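Local coordinates for arabinogalactan endo-1,4-beta-galactosidase (Ignisphaera aggregans, PDB 7OSK), which probably hydrolyses internal beta-1,4-galactosidic links of arabinogalactan through its glycoside hydrolase family 53 catalytic domain, which carries a bound calcium ion, at residues L93-D98 and V131-H136. Residues are numbered along the deposited sequence; the frame is centred on the assembly and turned at random.
Sequences LRVWND and VLIDFH
H136 meets W96 and R94. Its CB sits 3.6 Å from W96 CD1. With chi1 at -75°, CG stands beside the backbone N, where the ring meets both partners. One face of that ring receives the pyrrole edge of W96 in an edge-to-face pair, planes at 88°. ND1 is 3.2 Å from W96 NE1. R94 CB and CD reach the CD2-NE2-CE1 part of the imidazole from the side that also holds the W96 edge. The nearest of these approaches is R94 CB to H136 NE2, 3.2 Å. NE2 is also 2.7 Å from D134 OD2. An alanine in place of H136 would probably leave the W96 edge without its aromatic partner and the R94 methylenes without their ring neighbour.

The two segments lie on strands 90-95 and 130-135, neighbours in the eight-stranded parallel TIM barrel, joined through helix 114-126 as a beta-alpha-beta unit. H136 and W96 lie at the C-terminal end of the barrel, where TIM-barrel enzymes carry their active sites. The backbone ladder runs from L93 N to L132 O (2.9 Å), through D134 N to L93 O, then from V95 N to D134 O. H136 N to V95 O adds a weak fourth bond.

R94 is extended from CG to NE, and its CD lies over one face of the W96 ring. Its guanidinium forms a salt bridge with E58. R94 and D134 lie on one face of the sheet. L93, V95, I133 and F135 lie on the opposite face, which helices 114-126 and 158-178 pack against. There V95 CG2 meets I133 CG2 at 3.8 Å, and V95 CB approaches F135 CD1.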
loop_
_atom_site.group_PDB
_atom_site.type_symbol
_atom_site.label_atom_id
_atom_site.label_comp_id
_atom_site.label_asym_id
_atom_site.label_seq_id
_atom_site.Cartn_x
_atom_site.Cartn_y
_atom_site.Cartn_z
ATOM N N LEU A 93 4.624 1.904 3.407
ATOM C CA LEU A 93 5.581 2.596 2.549
ATOM C C LEU A 93 6.151 1.655 1.499
ATOM O O LEU A 93 6.595 0.554 1.820
ATOM C CB LEU A 93 6.723 3.186 3.382
ATOM C CG LEU A 93 6.363 4.244 4.426
ATOM C CD1 LEU A 93 7.565 4.535 5.304
ATOM C CD2 LEU A 93 5.863 5.516 3.759
ATOM N N ARG A 94 6.134 2.094 0.244
ATOM C CA ARG A 94 6.784 1.349 -0.827
ATOM C C ARG A 94 8.253 1.743 -0.893
ATOM O O ARG A 94 8.621 2.850 -0.503
ATOM C CB ARG A 94 6.100 1.605 -2.174
ATOM C CG ARG A 94 6.087 3.059 -2.609
ATOM C CD ARG A 94 5.519 3.214 -4.012
ATOM N NE ARG A 94 5.362 4.618 -4.386
ATOM C CZ ARG A 94 4.300 5.364 -4.088
ATOM N NH1 ARG A 94 3.286 4.849 -3.404
ATOM N NH2 ARG A 94 4.254 6.631 -4.474
ATOM N N VAL A 95 9.086 0.829 -1.383
ATOM C CA VAL A 95 10.517 1.079 -1.508
ATOM C C VAL A 95 11.023 0.613 -2.871
ATOM O O VAL A 95 10.958 -0.573 -3.199
ATOM C CB VAL A 95 11.321 0.367 -0.389
ATOM C CG1 VAL A 95 12.821 0.543 -0.598
ATOM C CG2 VAL A 95 10.916 0.892 0.979
ATOM N N TRP A 96 11.520 1.564 -3.656
ATOM C CA TRP A 96 12.158 1.266 -4.933
ATOM C C TRP A 96 13.665 1.202 -4.727
ATOM O O TRP A 96 14.217 1.933 -3.904
ATOM C CB TRP A 96 11.798 2.321 -5.980
ATOM C CG TRP A 96 10.344 2.321 -6.361
ATOM C CD1 TRP A 96 9.546 1.230 -6.551
ATOM C CD2 TRP A 96 9.516 3.466 -6.589
ATOM N NE1 TRP A 96 8.274 1.626 -6.886
ATOM C CE2 TRP A 96 8.231 2.994 -6.917
ATOM C CE3 TRP A 96 9.737 4.845 -6.547
ATOM C CZ2 TRP A 96 7.170 3.851 -7.200
ATOM C CZ3 TRP A 96 8.680 5.696 -6.833
ATOM C CH2 TRP A 96 7.414 5.195 -7.152
ATOM N N ASN A 97 14.329 0.322 -5.470
ATOM C CA ASN A 97 15.757 0.096 -5.287
ATOM C C ASN A 97 16.583 1.317 -5.669
ATOM O O ASN A 97 17.410 1.785 -4.885
ATOM C CB ASN A 97 16.209 -1.115 -6.103
ATOM C CG ASN A 97 15.568 -2.408 -5.633
ATOM O OD1 ASN A 97 14.435 -2.417 -5.151
ATOM N ND2 ASN A 97 16.296 -3.509 -5.766
ATOM N N ASP A 98 16.351 1.827 -6.873
ATOM C CA ASP A 98 17.080 2.985 -7.378
ATOM C C ASP A 98 16.209 3.792 -8.336
ATOM O O ASP A 98 16.346 3.672 -9.553
ATOM C CB ASP A 98 18.366 2.542 -8.081
ATOM C CG ASP A 98 19.180 3.710 -8.598
ATOM O OD1 ASP A 98 19.180 4.773 -7.946
ATOM O OD2 ASP A 98 19.821 3.564 -9.659
ATOM N N VAL A 131 4.543 -0.465 10.982
ATOM C CA VAL A 131 5.130 -0.191 9.672
ATOM C C VAL A 131 5.085 -1.407 8.746
ATOM O O VAL A 131 5.610 -2.472 9.076
ATOM C CB VAL A 131 6.595 0.274 9.811
ATOM C CG1 VAL A 131 7.220 0.519 8.438
ATOM C CG2 VAL A 131 6.671 1.534 10.659
ATOM N N LEU A 132 4.458 -1.222 7.585
ATOM C CA LEU A 132 4.469 -2.212 6.510
ATOM C C LEU A 132 5.303 -1.689 5.347
ATOM O O LEU A 132 4.974 -0.661 4.756
ATOM C CB LEU A 132 3.041 -2.529 6.046
ATOM C CG LEU A 132 2.866 -3.258 4.706
ATOM C CD1 LEU A 132 3.502 -4.644 4.722
ATOM C CD2 LEU A 132 1.390 -3.352 4.353
ATOM N N ILE A 133 6.382 -2.396 5.023
ATOM C CA ILE A 133 7.239 -2.001 3.912
ATOM C C ILE A 133 6.950 -2.858 2.693
ATOM O O ILE A 133 6.903 -4.086 2.773
ATOM C CB ILE A 133 8.734 -2.101 4.275
ATOM C CG1 ILE A 133 9.101 -1.006 5.279
ATOM C CG2 ILE A 133 9.612 -1.990 3.022
ATOM C CD1 ILE A 133 8.951 0.417 4.758
ATOM N N ASP A 134 6.775 -2.178 1.566
ATOM C CA ASP A 134 6.407 -2.808 0.309
ATOM C C ASP A 134 7.552 -2.720 -0.697
ATOM O O ASP A 134 7.640 -1.769 -1.471
ATOM C CB ASP A 134 5.141 -2.145 -0.243
ATOM C CG ASP A 134 4.824 -2.565 -1.667
ATOM O OD1 ASP A 134 5.131 -3.714 -2.039
ATOM O OD2 ASP A 134 4.258 -1.743 -2.417
ATOM N N PHE A 135 8.436 -3.710 -0.667
ATOM C CA PHE A 135 9.532 -3.782 -1.629
ATOM C C PHE A 135 9.011 -4.154 -3.014
ATOM O O PHE A 135 8.705 -5.315 -3.276
ATOM C CB PHE A 135 10.583 -4.802 -1.181
ATOM C CG PHE A 135 11.252 -4.459 0.118
ATOM C CD1 PHE A 135 12.125 -3.389 0.201
ATOM C CD2 PHE A 135 11.018 -5.216 1.255
ATOM C CE1 PHE A 135 12.745 -3.076 1.392
ATOM C CE2 PHE A 135 11.636 -4.906 2.449
ATOM C CZ PHE A 135 12.502 -3.835 2.516
ATOM N N HIS A 136 8.915 -3.168 -3.899
ATOM C CA HIS A 136 8.454 -3.415 -5.261
ATOM C C HIS A 136 9.441 -4.290 -6.029
ATOM O O HIS A 136 9.075 -4.913 -7.025
ATOM C CB HIS A 136 8.237 -2.093 -6.006
ATOM C CG HIS A 136 6.997 -1.365 -5.592
ATOM N ND1 HIS A 136 6.163 -0.741 -6.495
ATOM C CD2 HIS A 136 6.447 -1.163 -4.372
ATOM C CE1 HIS A 136 5.152 -0.187 -5.847
ATOM N NE2 HIS A 136 5.301 -0.428 -4.557
#